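PDB 4ZDM: glutamate receptor kainate-like protein from Pleurobrachia bachei, which probably serves as a glycine-activated ion channel subunit of the ionotropic glutamate receptor family, seen here as its ligand-binding domain with glycine bound. Local coordinates for residues I14-P19 with F58-D63; T38-E43 with A249-Q254; F107-M112 with F234-R239. All blocks are in the same frame, centred on the assembly; numbering follows the deposited sequence.

Contact 1. Residues I14-P19 with F58-D63; sequences IIPEMP and FITPED
I14 N donates to I59 O at 3.1 Å, a fairly straight bond (163° at the hydrogen) that approaches the carbonyl from above its plane. It joins the chain just beyond strand 8-13 to the end of strand 54-59. These strands run parallel in the sheet of one lobe of the bilobed, periplasmic-binding-protein-like fold of glutamate receptor ligand-binding domains.

The side chain of I14 carries most of the apolar contact; both its branches go to F58, one to its CB and one over its ring, and the CG1 branch also meets T60. CG1 sits between the backbone N and the carbonyl carbon (chi1 64°) and leads CD1 against F58 CB at 3.7 Å. CG2, beside the backbone N, hangs over one face of the F58 ring, 3.9 Å from its centroid, a CH-pi contact offset toward the rim. Y37 meets the same ring edge-to-face, so F58 is held by an aliphatic and an aromatic neighbour. The same I14 CG1 lies 3.3 Å from T60 OG1.

I15 crosses P61 at about a right angle, its CG1 4.0 Å from the proline CD. Both residues also touch L79 of helix 78-84, and I15 reaches F66, a residue of the glycine pocket. Farther along 14-19, E17 forms a salt bridge with R147, another pocket residue, a link that probably crosses the cleft between the two lobes.

The carbonyl of I14 is buried without a conventional hydrogen-bond partner. P61 has no N-H to offer, and its CD packs 3.2 Å from I14 O instead. The same oxygen also receives a CA-H...O contact from T60, with T60 CA 3.3 Å from I14 O and 153° at the hydrogen.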
ATOM      1  N   ILE A  14      11.821  -5.138   1.485  1.00  7.29           N
ATOM      2  CA  ILE A  14      13.016  -5.905   1.127  1.00  8.03           C
ATOM      3  C   ILE A  14      14.230  -4.991   1.034  1.00  8.87           C
ATOM      4  O   ILE A  14      14.112  -3.809   0.707  1.00  9.51           O
ATOM      5  CB  ILE A  14      12.872  -6.653  -0.224  1.00  9.25           C
ATOM      6  CG1 ILE A  14      12.716  -5.703  -1.384  1.00  8.24           C
ATOM      7  CG2 ILE A  14      11.681  -7.578  -0.169  1.00  8.87           C
ATOM      8  CD1 ILE A  14      13.018  -6.373  -2.754  1.00 11.34           C
ATOM      9  N   ILE A  15      15.404  -5.591   1.260  1.00  8.44           N
ATOM     10  CA  ILE A  15      16.716  -5.081   0.878  1.00  9.19           C
ATOM     11  C   ILE A  15      17.437  -6.260   0.289  1.00  9.42           C
ATOM     12  O   ILE A  15      17.587  -7.271   0.929  1.00  9.88           O
ATOM     13  CB  ILE A  15      17.508  -4.506   2.056  1.00  9.55           C
ATOM     14  CG1 ILE A  15      16.859  -3.217   2.564  1.00 14.18           C
ATOM     15  CG2 ILE A  15      18.964  -4.216   1.633  1.00 11.53           C
ATOM     16  CD1 ILE A  15      17.465  -2.668   3.793  1.00 14.42           C
ATOM     17  N   PRO A  16      18.016  -6.136  -0.911  1.00  8.52           N
ATOM     18  CA  PRO A  16      18.824  -7.226  -1.443  1.00  9.34           C
ATOM     19  C   PRO A  16      20.018  -7.525  -0.547  1.00  9.00           C
ATOM     20  O   PRO A  16      20.793  -6.616  -0.184  1.00 12.66           O
ATOM     21  CB  PRO A  16      19.280  -6.680  -2.794  1.00 11.00           C
ATOM     22  CG  PRO A  16      18.150  -5.816  -3.229  1.00 12.63           C
ATOM     23  CD  PRO A  16      17.800  -5.094  -1.935  1.00 11.57           C
ATOM     24  N   GLU A  17      20.173  -8.811  -0.245  1.00 10.05           N
ATOM     25  CA  GLU A  17      21.298  -9.363   0.510  1.00  9.01           C
ATOM     26  C   GLU A  17      21.178 -10.851   0.425  1.00 10.72           C
ATOM     27  O   GLU A  17      20.278 -11.450   1.039  1.00 10.40           O
ATOM     28  CB  GLU A  17      21.319  -8.904   1.960  1.00 10.99           C
ATOM     29  CG  GLU A  17      22.561  -9.367   2.681  1.00 12.86           C
ATOM     30  CD  GLU A  17      22.566  -8.935   4.137  1.00 17.75           C
ATOM     31  OE1 GLU A  17      22.357  -7.725   4.342  1.00 26.39           O
ATOM     32  OE2 GLU A  17      22.834  -9.794   5.011  1.00 15.50           O
ATOM     33  N   MET A  18      22.057 -11.509  -0.317  1.00 10.69           N
ATOM     34  CA  MET A  18      22.062 -12.946  -0.369  1.00  9.41           C
ATOM     35  C   MET A  18      22.596 -13.535   0.909  1.00 11.21           C
ATOM     36  O   MET A  18      23.407 -12.917   1.585  1.00 12.65           O
ATOM     37  CB  MET A  18      22.869 -13.372  -1.596  1.00 12.26           C
ATOM     38  CG  MET A  18      22.132 -13.114  -2.922  1.00 13.09           C
ATOM     39  SD  MET A  18      20.604 -14.044  -3.117  1.00 15.20           S
ATOM     40  CE  MET A  18      21.267 -15.627  -3.648  1.00 16.89           C
ATOM     41  N   PRO A  19      22.122 -14.755   1.270  1.00 10.66           N
ATOM     42  CA  PRO A  19      21.287 -15.650   0.458  1.00 12.45           C
ATOM     43  C   PRO A  19      19.782 -15.443   0.605  1.00 10.66           C
ATOM     44  O   PRO A  19      18.994 -16.203   0.051  1.00 10.33           O
ATOM     45  CB  PRO A  19      21.669 -17.036   1.003  1.00 12.28           C
ATOM     46  CG  PRO A  19      21.906 -16.771   2.448  1.00 12.85           C
ATOM     47  CD  PRO A  19      22.549 -15.409   2.525  1.00 11.95           C
ATOM     48  N   PHE A  58       6.983  -6.038  -3.662  1.00  8.33           N
ATOM     49  CA  PHE A  58       8.091  -5.692  -2.807  1.00  8.54           C
ATOM     50  C   PHE A  58       8.366  -4.219  -2.839  1.00 10.65           C
ATOM     51  O   PHE A  58       8.245  -3.569  -3.909  1.00 12.92           O
ATOM     52  CB  PHE A  58       9.371  -6.420  -3.283  1.00  7.82           C
ATOM     53  CG  PHE A  58       9.387  -7.908  -3.100  1.00  9.45           C
ATOM     54  CD1 PHE A  58       8.619  -8.562  -2.156  1.00  9.93           C
ATOM     55  CD2 PHE A  58      10.251  -8.713  -3.868  1.00  9.85           C
ATOM     56  CE1 PHE A  58       8.693  -9.916  -1.989  1.00  9.24           C
ATOM     57  CE2 PHE A  58      10.303 -10.057  -3.691  1.00 10.17           C
ATOM     58  CZ  PHE A  58       9.520 -10.681  -2.774  1.00  9.63           C
ATOM     59  N   ILE A  59       8.817  -3.617  -1.745  1.00  8.64           N
ATOM     60  CA  ILE A  59       9.183  -2.219  -1.716  1.00  8.12           C
ATOM     61  C   ILE A  59      10.513  -2.134  -1.011  1.00 10.02           C
ATOM     62  O   ILE A  59      10.686  -2.649   0.108  1.00  9.63           O
ATOM     63  CB  ILE A  59       8.142  -1.325  -0.993  1.00  9.47           C
ATOM     64  CG1 ILE A  59       6.826  -1.302  -1.818  1.00 12.66           C
ATOM     65  CG2 ILE A  59       8.723   0.093  -0.757  1.00 12.58           C
ATOM     66  CD1 ILE A  59       5.791  -0.363  -1.294  1.00 14.62           C
ATOM     67  N   THR A  60      11.495  -1.524  -1.664  1.00  9.68           N
ATOM     68  CA  THR A  60      12.842  -1.320  -1.132  1.00 11.02           C
ATOM     69  C   THR A  60      12.969   0.099  -0.611  1.00 12.23           C
ATOM     70  O   THR A  60      12.630   1.074  -1.335  1.00 13.41           O
ATOM     71  CB  THR A  60      13.865  -1.539  -2.264  1.00  9.60           C
ATOM     72  OG1 THR A  60      13.667  -2.829  -2.807  1.00 11.18           O
ATOM     73  CG2 THR A  60      15.277  -1.476  -1.766  1.00 11.37           C
ATOM     74  N   PRO A  61      13.444   0.282   0.628  1.00  9.82           N
ATOM     75  CA  PRO A  61      13.540   1.657   1.133  1.00 12.39           C
ATOM     76  C   PRO A  61      14.545   2.457   0.351  1.00 14.71           C
ATOM     77  O   PRO A  61      15.597   1.959  -0.026  1.00 13.44           O
ATOM     78  CB  PRO A  61      14.005   1.489   2.578  1.00 12.67           C
ATOM     79  CG  PRO A  61      14.578   0.128   2.631  1.00 15.68           C
ATOM     80  CD  PRO A  61      13.851  -0.705   1.624  1.00 12.03           C
ATOM     81  N   GLU A  62      14.221   3.730   0.157  1.00 16.96           N
ATOM     82  CA  GLU A  62      15.138   4.617  -0.556  1.00 20.27           C
ATOM     83  C   GLU A  62      16.546   4.630   0.045  1.00 21.05           C
ATOM     84  O   GLU A  62      17.556   4.677  -0.676  1.00 20.77           O
ATOM     85  CB  GLU A  62      14.549   6.031  -0.572  1.00 27.56           C
ATOM     86  CG  GLU A  62      13.139   6.069  -1.144  1.00 52.38           C
ATOM     87  CD  GLU A  62      12.558   7.468  -1.199  1.00 65.41           C
ATOM     88  OE1 GLU A  62      13.342   8.446  -1.233  1.00 70.64           O
ATOM     89  OE2 GLU A  62      11.314   7.580  -1.207  1.00 68.23           O
ATOM     90  N   ASP A  63      16.613   4.604   1.374  1.00 15.93           N
ATOM     91  CA  ASP A  63      17.887   4.710   2.075  1.00 16.46           C
ATOM     92  C   ASP A  63      18.687   3.422   2.194  1.00 17.49           C
ATOM     93  O   ASP A  63      19.837   3.461   2.653  1.00 16.53           O
ATOM     94  CB  ASP A  63      17.663   5.355   3.451  1.00 16.02           C
ATOM     95  CG  ASP A  63      16.891   4.497   4.466  1.00 15.73           C
ATOM     96  OD1 ASP A  63      16.686   3.293   4.178  1.00 15.44           O
ATOM     97  OD2 ASP A  63      16.506   5.103   5.506  1.00 16.03           O
TER

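Contact 2. Residues T38-E43 with A249-Q254; sequences TGVNVE and AKYENQ
The hydroxyl of Y251 joins the two segments through a short chain of hydrogen bonds. G39 N donates to Y251 OH at 2.9 Å, and Y251 OH in turn donates to E43 OE1 at 2.6 Å, so the hydroxyl is gripped on two sides by polar groups of segment 38-43. Receiving an N-H while giving its proton to a carboxylate probably polarises the hydroxyl and strengthens the short bond.

The charged contact shares the same oxygen. K250, bent at chi3 (75°), comes to the carboxylate from the opposite direction and places NZ 3.0 Å from E43 OE1, with a weak second bond to OE2 completing the salt bridge. The two donors use different lone pairs of OE1: lysine the syn one, tyrosine the anti one. The carboxylate and phenol planes are turned 70° apart.

Van der Waals packing surrounds the ring. V40 CG2 slides past Y251 in the opposite direction, 3.7 Å from CD2. Backbone atoms V40 N and G39 CA lie over one ring face, and T38 CB stands at the edge beside the hydroxyl. A phenylalanine in place of Y251 would probably leave G39 N without its acceptor and the anti side of E43 OE1 without its donor, the carboxylate then held by K250 alone.

G39 is the N-cap residue of helix 40-52, and its phi of 129° would press a CB against the carbonyl of T38. An N-capped first turn of helix 40-52 thus receives a tyrosine from helix 243-254, joining two helices far apart in sequence within one lobe of the bilobed ligand-binding domain.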
ATOM      1  N   THR A  38      15.264 -13.772  -6.569  1.00 11.68           N
ATOM      2  CA  THR A  38      15.442 -15.103  -5.990  1.00 11.69           C
ATOM      3  C   THR A  38      15.947 -14.956  -4.550  1.00 10.85           C
ATOM      4  O   THR A  38      16.096 -13.825  -4.077  1.00 11.14           O
ATOM      5  CB  THR A  38      16.450 -15.985  -6.785  1.00 14.00           C
ATOM      6  OG1 THR A  38      17.736 -15.329  -6.723  1.00 17.27           O
ATOM      7  CG2 THR A  38      15.985 -16.196  -8.228  1.00 17.65           C
ATOM      8  N   GLY A  39      16.115 -16.077  -3.849  1.00 12.03           N
ATOM      9  CA  GLY A  39      16.624 -16.096  -2.494  1.00 12.10           C
ATOM     10  C   GLY A  39      15.737 -16.896  -1.558  1.00 10.71           C
ATOM     11  O   GLY A  39      14.581 -17.178  -1.832  1.00 10.49           O
ATOM     12  N   VAL A  40      16.306 -17.262  -0.432  1.00  9.79           N
ATOM     13  CA  VAL A  40      15.608 -18.048   0.586  1.00  9.66           C
ATOM     14  C   VAL A  40      14.286 -17.411   0.950  1.00  9.44           C
ATOM     15  O   VAL A  40      13.221 -18.059   0.988  1.00  9.58           O
ATOM     16  CB  VAL A  40      16.488 -18.207   1.852  1.00  9.81           C
ATOM     17  CG1 VAL A  40      15.688 -18.841   2.983  1.00 11.18           C
ATOM     18  CG2 VAL A  40      17.739 -19.001   1.549  1.00 11.66           C
ATOM     19  N   ASN A  41      14.328 -16.131   1.234  1.00  8.73           N
ATOM     20  CA  ASN A  41      13.144 -15.465   1.779  1.00  8.15           C
ATOM     21  C   ASN A  41      12.112 -15.174   0.682  1.00  8.89           C
ATOM     22  O   ASN A  41      10.914 -15.110   0.969  1.00  8.88           O
ATOM     23  CB  ASN A  41      13.516 -14.160   2.473  1.00  8.68           C
ATOM     24  CG  ASN A  41      14.323 -14.350   3.727  1.00  8.96           C
ATOM     25  OD1 ASN A  41      15.023 -15.357   3.905  1.00 12.21           O
ATOM     26  ND2 ASN A  41      14.308 -13.339   4.590  1.00  9.81           N
ATOM     27  N   VAL A  42      12.571 -14.979  -0.569  1.00  8.82           N
ATOM     28  CA  VAL A  42      11.687 -14.816  -1.701  1.00  8.58           C
ATOM     29  C   VAL A  42      10.880 -16.092  -1.870  1.00  9.28           C
ATOM     30  O   VAL A  42       9.678 -16.040  -2.088  1.00  9.92           O
ATOM     31  CB  VAL A  42      12.520 -14.451  -2.961  1.00  9.70           C
ATOM     32  CG1 VAL A  42      11.650 -14.417  -4.179  1.00 10.72           C
ATOM     33  CG2 VAL A  42      13.204 -13.118  -2.713  1.00 11.21           C
ATOM     34  N   GLU A  43      11.551 -17.248  -1.750  1.00  9.48           N
ATOM     35  CA  GLU A  43      10.825 -18.498  -1.837  1.00  9.77           C
ATOM     36  C   GLU A  43       9.897 -18.734  -0.638  1.00 10.48           C
ATOM     37  O   GLU A  43       8.745 -19.194  -0.794  1.00 11.97           O
ATOM     38  CB  GLU A  43      11.796 -19.682  -2.000  1.00 13.92           C
ATOM     39  CG  GLU A  43      12.544 -19.580  -3.326  1.00 13.83           C
ATOM     40  CD  GLU A  43      13.202 -20.894  -3.760  1.00 17.10           C
ATOM     41  OE1 GLU A  43      14.350 -20.782  -4.219  1.00 18.76           O
ATOM     42  OE2 GLU A  43      12.520 -21.945  -3.684  1.00 21.05           O
ATOM     43  N   ALA A 249      20.385 -24.308   2.563  1.00 14.91           N
ATOM     44  CA  ALA A 249      21.412 -25.189   1.990  1.00 17.48           C
ATOM     45  C   ALA A 249      21.421 -25.167   0.479  1.00 16.36           C
ATOM     46  O   ALA A 249      22.514 -25.207  -0.169  1.00 19.37           O
ATOM     47  CB  ALA A 249      21.218 -26.614   2.514  1.00 18.62           C
ATOM     48  N   LYS A 250      20.251 -25.093  -0.157  1.00 16.55           N
ATOM     49  CA  LYS A 250      20.211 -25.022  -1.600  1.00 15.83           C
ATOM     50  C   LYS A 250      20.958 -23.793  -2.120  1.00 15.98           C
ATOM     51  O   LYS A 250      21.742 -23.875  -3.102  1.00 18.52           O
ATOM     52  CB  LYS A 250      18.770 -25.017  -2.092  1.00 17.68           C
ATOM     53  CG  LYS A 250      18.649 -24.897  -3.589  1.00 19.73           C
ATOM     54  CD  LYS A 250      17.218 -24.928  -4.070  1.00 20.03           C
ATOM     55  CE  LYS A 250      16.555 -23.619  -3.778  1.00 19.93           C
ATOM     56  NZ  LYS A 250      15.207 -23.652  -4.391  1.00 28.03           N
ATOM     57  N   TYR A 251      20.716 -22.627  -1.516  1.00 13.66           N
ATOM     58  CA  TYR A 251      21.393 -21.436  -1.978  1.00 14.46           C
ATOM     59  C   TYR A 251      22.870 -21.434  -1.639  1.00 17.28           C
ATOM     60  O   TYR A 251      23.687 -20.968  -2.451  1.00 17.90           O
ATOM     61  CB  TYR A 251      20.690 -20.178  -1.397  1.00 14.37           C
ATOM     62  CG  TYR A 251      19.453 -19.813  -2.187  1.00 14.53           C
ATOM     63  CD1 TYR A 251      19.540 -19.023  -3.308  1.00 15.78           C
ATOM     64  CD2 TYR A 251      18.216 -20.312  -1.857  1.00 12.70           C
ATOM     65  CE1 TYR A 251      18.440 -18.732  -4.051  1.00 15.28           C
ATOM     66  CE2 TYR A 251      17.091 -20.057  -2.616  1.00 12.69           C
ATOM     67  CZ  TYR A 251      17.201 -19.254  -3.708  1.00 15.23           C
ATOM     68  OH  TYR A 251      16.128 -18.944  -4.480  1.00 16.63           O
ATOM     69  N   GLU A 252      23.235 -21.989  -0.483  1.00 17.49           N
ATOM     70  CA  GLU A 252      24.636 -22.136  -0.096  1.00 19.88           C
ATOM     71  C   GLU A 252      25.383 -22.993  -1.118  1.00 23.73           C
ATOM     72  O   GLU A 252      26.496 -22.691  -1.514  1.00 25.87           O
ATOM     73  CB  GLU A 252      24.692 -22.784   1.279  1.00 28.09           C
ATOM     74  CG  GLU A 252      25.747 -22.348   2.216  1.00 45.61           C
ATOM     75  CD  GLU A 252      25.546 -23.039   3.567  1.00 54.14           C
ATOM     76  OE1 GLU A 252      24.616 -23.878   3.666  1.00 54.56           O
ATOM     77  OE2 GLU A 252      26.301 -22.758   4.516  1.00 59.17           O
ATOM     78  N   ASN A 253      24.734 -24.047  -1.569  1.00 20.21           N
ATOM     79  CA  ASN A 253      25.353 -24.938  -2.561  1.00 23.98           C
ATOM     80  C   ASN A 253      25.365 -24.366  -3.985  1.00 24.34           C
ATOM     81  O   ASN A 253      26.216 -24.755  -4.800  1.00 30.65           O
ATOM     82  CB  ASN A 253      24.637 -26.283  -2.533  1.00 26.92           C
ATOM     83  CG  ASN A 253      24.909 -27.051  -1.250  1.00 45.43           C
ATOM     84  OD1 ASN A 253      26.018 -27.001  -0.716  1.00 55.96           O
ATOM     85  ND2 ASN A 253      23.899 -27.755  -0.740  1.00 52.88           N
ATOM     86  N   GLN A 254      24.447 -23.469  -4.313  1.00 25.45           N
ATOM     87  CA  GLN A 254      24.430 -22.807  -5.620  1.00 24.77           C
ATOM     88  C   GLN A 254      25.609 -21.849  -5.758  1.00 29.51           C
ATOM     89  O   GLN A 254      25.974 -21.472  -6.867  1.00 34.07           O
ATOM     90  CB  GLN A 254      23.131 -22.026  -5.861  1.00 28.23           C
ATOM     91  CG  GLN A 254      21.921 -22.882  -6.148  1.00 33.37           C
ATOM     92  CD  GLN A 254      20.680 -22.079  -6.481  1.00 36.53           C
ATOM     93  OE1 GLN A 254      20.694 -20.843  -6.464  1.00 36.81           O
ATOM     94  NE2 GLN A 254      19.588 -22.789  -6.798  1.00 44.14           N
TER

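Contact 3. Residues F107-M112 with F234-R239; sequences FSLSMM and FMLGIR
L109 lies across the guanidinium of R239: its CD2 sits 3.4 Å from NH1, above one face of the planar group and offset toward the rim. Extended through chi2 and then bent at chi3 (73°), the arginine comes back from helix 228-240 over the loop between strands 106-107 and 112-121. NH1 donates to S110 O at 2.9 Å, tilted from both the carbonyl and the guanidinium planes, with 144° at the hydrogen. A water in the guanidinium plane accepts from R239 NH1 at 3.1 Å and from S110 N at 2.9 Å, so arginine and water together engage both backbone polar groups of S110. The serine hydroxyl is bonded to E216.

The other branch of L109 crosses L236 obliquely, CD1 meeting L236 CB at 3.8 Å. M235, bent at chi2 and chi3, folds against the loop: its CG lies 3.9 Å from L109 CD2, its SD faces M111 CB, and its CE reaches toward S108 OG. That hydroxyl donates to L109 O at 2.8 Å and also bonds F219 N of strand 205-221, pinning the loop from its sheet side.

The loop is thus fixed to the helix by apolar packing of L109, M235 and L236 and by the arginine's hydrogen bonds. R239 meets a carbonyl and a water here, not a carboxylate of the loop, so the polar part rests on neutral acceptors rather than on a salt bridge between the segments.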
ATOM      1  N   PHE A 107       7.848  -9.057  15.898  1.00  9.24           N
ATOM      2  CA  PHE A 107       8.576 -10.033  15.087  1.00  8.13           C
ATOM      3  C   PHE A 107       7.748 -11.295  15.003  1.00  8.51           C
ATOM      4  O   PHE A 107       7.153 -11.743  16.002  1.00 10.57           O
ATOM      5  CB  PHE A 107       9.941 -10.317  15.703  1.00  9.01           C
ATOM      6  CG  PHE A 107      10.883  -9.191  15.538  1.00  8.30           C
ATOM      7  CD1 PHE A 107      10.885  -8.134  16.426  1.00  9.00           C
ATOM      8  CD2 PHE A 107      11.726  -9.137  14.471  1.00  8.63           C
ATOM      9  CE1 PHE A 107      11.754  -7.057  16.254  1.00  8.73           C
ATOM     10  CE2 PHE A 107      12.591  -8.085  14.283  1.00  8.84           C
ATOM     11  CZ  PHE A 107      12.599  -7.024  15.181  1.00  8.91           C
ATOM     12  N   SER A 108       7.745 -11.852  13.812  1.00  7.24           N
ATOM     13  CA  SER A 108       7.160 -13.178  13.627  1.00  7.70           C
ATOM     14  C   SER A 108       7.939 -14.214  14.372  1.00  6.81           C
ATOM     15  O   SER A 108       9.058 -13.999  14.824  1.00  8.70           O
ATOM     16  CB  SER A 108       7.114 -13.557  12.139  1.00  8.37           C
ATOM     17  OG  SER A 108       8.399 -13.885  11.606  1.00  7.94           O
ATOM     18  N   LEU A 109       7.334 -15.396  14.452  1.00  7.69           N
ATOM     19  CA  LEU A 109       8.085 -16.596  14.759  1.00  8.10           C
ATOM     20  C   LEU A 109       9.281 -16.647  13.815  1.00  8.92           C
ATOM     21  O   LEU A 109       9.170 -16.324  12.628  1.00  8.41           O
ATOM     22  CB  LEU A 109       7.163 -17.819  14.641  1.00  9.37           C
ATOM     23  CG  LEU A 109       7.695 -19.167  15.028  1.00 12.68           C
ATOM     24  CD1 LEU A 109       6.554 -19.978  15.753  1.00 13.01           C
ATOM     25  CD2 LEU A 109       8.146 -19.855  13.786  1.00 12.60           C
ATOM     26  N   SER A 110      10.455 -17.030  14.332  1.00  8.20           N
ATOM     27  CA  SER A 110      11.670 -16.846  13.581  1.00  7.30           C
ATOM     28  C   SER A 110      11.923 -17.877  12.533  1.00  9.11           C
ATOM     29  O   SER A 110      11.482 -19.041  12.660  1.00  9.61           O
ATOM     30  CB  SER A 110      12.826 -16.765  14.546  1.00 10.12           C
ATOM     31  OG  SER A 110      12.953 -17.982  15.279  1.00 11.14           O
ATOM     32  N   MET A 111      12.640 -17.478  11.481  0.57  8.05           N
ATOM     33  CA  MET A 111      13.056 -18.410  10.432  0.57  9.55           C
ATOM     34  C   MET A 111      14.336 -19.172  10.815  0.57 11.72           C
ATOM     35  O   MET A 111      14.556 -20.283  10.347  0.57 12.05           O
ATOM     36  CB  MET A 111      13.216 -17.666   9.081  0.57  9.91           C
ATOM     37  CG  MET A 111      14.196 -16.538   9.068  0.57  9.38           C
ATOM     38  SD  MET A 111      14.270 -15.782   7.416  0.57 12.26           S
ATOM     39  CE  MET A 111      13.149 -14.487   7.930  0.57 26.27           C
ATOM     40  N   MET A 112      15.184 -18.600  11.654  1.00 10.60           N
ATOM     41  CA  MET A 112      16.410 -19.229  12.087  1.00 12.84           C
ATOM     42  C   MET A 112      17.075 -18.366  13.128  1.00 11.23           C
ATOM     43  O   MET A 112      16.658 -17.226  13.372  1.00  9.52           O
ATOM     44  CB  MET A 112      17.352 -19.471  10.929  1.00 15.00           C
ATOM     45  CG  MET A 112      17.876 -18.233  10.342  1.00 13.73           C
ATOM     46  SD  MET A 112      18.841 -18.504   8.785  1.00 20.06           S
ATOM     47  CE  MET A 112      17.710 -19.277   7.775  1.00 26.59           C
ATOM     48  N   PHE A 234       2.330 -20.443   9.619  1.00  9.51           N
ATOM     49  CA  PHE A 234       2.993 -20.872   8.409  1.00  9.30           C
ATOM     50  C   PHE A 234       4.492 -21.021   8.618  1.00  9.75           C
ATOM     51  O   PHE A 234       5.102 -22.011   8.173  1.00  9.33           O
ATOM     52  CB  PHE A 234       2.734 -19.877   7.266  1.00  9.98           C
ATOM     53  CG  PHE A 234       3.416 -20.279   6.013  1.00 11.31           C
ATOM     54  CD1 PHE A 234       2.836 -21.218   5.200  1.00 14.76           C
ATOM     55  CD2 PHE A 234       4.679 -19.814   5.725  1.00 17.35           C
ATOM     56  CE1 PHE A 234       3.489 -21.694   4.093  1.00 20.82           C
ATOM     57  CE2 PHE A 234       5.327 -20.297   4.564  1.00 17.39           C
ATOM     58  CZ  PHE A 234       4.704 -21.205   3.803  1.00 17.76           C
ATOM     59  N   MET A 235       5.132 -20.040   9.269  1.00  9.04           N
ATOM     60  CA  MET A 235       6.547 -20.092   9.445  1.00  7.35           C
ATOM     61  C   MET A 235       6.961 -21.305  10.275  1.00  7.81           C
ATOM     62  O   MET A 235       7.983 -21.955   9.993  1.00  9.45           O
ATOM     63  CB  MET A 235       7.037 -18.799  10.094  1.00  9.63           C
ATOM     64  CG  MET A 235       8.525 -18.637  10.099  1.00  9.83           C
ATOM     65  SD  MET A 235       9.176 -18.130   8.497  1.00 13.18           S
ATOM     66  CE  MET A 235       9.005 -16.357   8.631  1.00 13.83           C
ATOM     67  N   LEU A 236       6.200 -21.584  11.303  1.00  8.40           N
ATOM     68  CA  LEU A 236       6.509 -22.720  12.143  1.00  8.24           C
ATOM     69  C   LEU A 236       6.446 -24.010  11.366  1.00 10.86           C
ATOM     70  O   LEU A 236       7.264 -24.922  11.559  1.00 11.32           O
ATOM     71  CB  LEU A 236       5.575 -22.784  13.336  1.00  9.85           C
ATOM     72  CG  LEU A 236       5.801 -23.968  14.279  1.00 10.70           C
ATOM     73  CD1 LEU A 236       7.203 -24.050  14.891  1.00 13.24           C
ATOM     74  CD2 LEU A 236       4.757 -23.892  15.357  1.00 14.05           C
ATOM     75  N   GLY A 237       5.491 -24.134  10.479  1.00 10.37           N
ATOM     76  CA  GLY A 237       5.396 -25.367   9.723  1.00 11.48           C
ATOM     77  C   GLY A 237       6.612 -25.618   8.874  1.00 11.91           C
ATOM     78  O   GLY A 237       7.187 -26.732   8.868  1.00 13.52           O
ATOM     79  N   ILE A 238       7.059 -24.621   8.121  1.00  9.65           N
ATOM     80  CA  ILE A 238       8.235 -24.811   7.279  1.00  9.52           C
ATOM     81  C   ILE A 238       9.517 -24.876   8.117  1.00 12.63           C
ATOM     82  O   ILE A 238      10.472 -25.527   7.715  1.00 13.26           O
ATOM     83  CB  ILE A 238       8.363 -23.755   6.178  1.00 10.20           C
ATOM     84  CG1 ILE A 238       8.287 -22.296   6.648  1.00 11.36           C
ATOM     85  CG2 ILE A 238       7.286 -24.024   5.120  1.00 12.60           C
ATOM     86  CD1 ILE A 238       8.802 -21.298   5.634  1.00 11.61           C
ATOM     87  N   ARG A 239       9.565 -24.273   9.294  1.00 10.35           N
ATOM     88  CA  ARG A 239      10.732 -24.414  10.140  1.00  9.41           C
ATOM     89  C   ARG A 239      10.825 -25.816  10.697  1.00 12.08           C
ATOM     90  O   ARG A 239      11.873 -26.474  10.587  1.00 12.68           O
ATOM     91  CB  ARG A 239      10.677 -23.367  11.283  1.00  8.46           C
ATOM     92  CG  ARG A 239      11.974 -23.311  12.101  1.00  9.39           C
ATOM     93  CD  ARG A 239      11.970 -22.240  13.170  1.00  8.69           C
ATOM     94  NE  ARG A 239      11.119 -22.575  14.288  1.00  8.92           N
ATOM     95  CZ  ARG A 239      10.802 -21.751  15.266  1.00  8.64           C
ATOM     96  NH1 ARG A 239      11.140 -20.482  15.208  1.00  9.01           N
ATOM     97  NH2 ARG A 239      10.153 -22.179  16.321  1.00  9.93           N
TER
HETATM   98  O   HOH W   1      10.416 -18.091  17.082  1.00 11.68           O

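How the contacts relate
Contact 1 is the buried one, almost wholly apolar, closing on the sheet with a single backbone bond across it. Contacts 2 and 3 are partly buried and lean on charged side chains, a salt bridge in the former and an arginine on a backbone carbonyl in the latter. Contacts 1 and 2 meet directly: P19 O probably bonds V40 N at the start of helix 40-52, and M18 and P19 pack on Y251. Contact 2 touches contact 3 where N41 packs on M111, and helices 228-240 and 243-254 follow each other in the chain. Contacts 1 and 3 do not touch, their nearest atoms being about 7 Å apart.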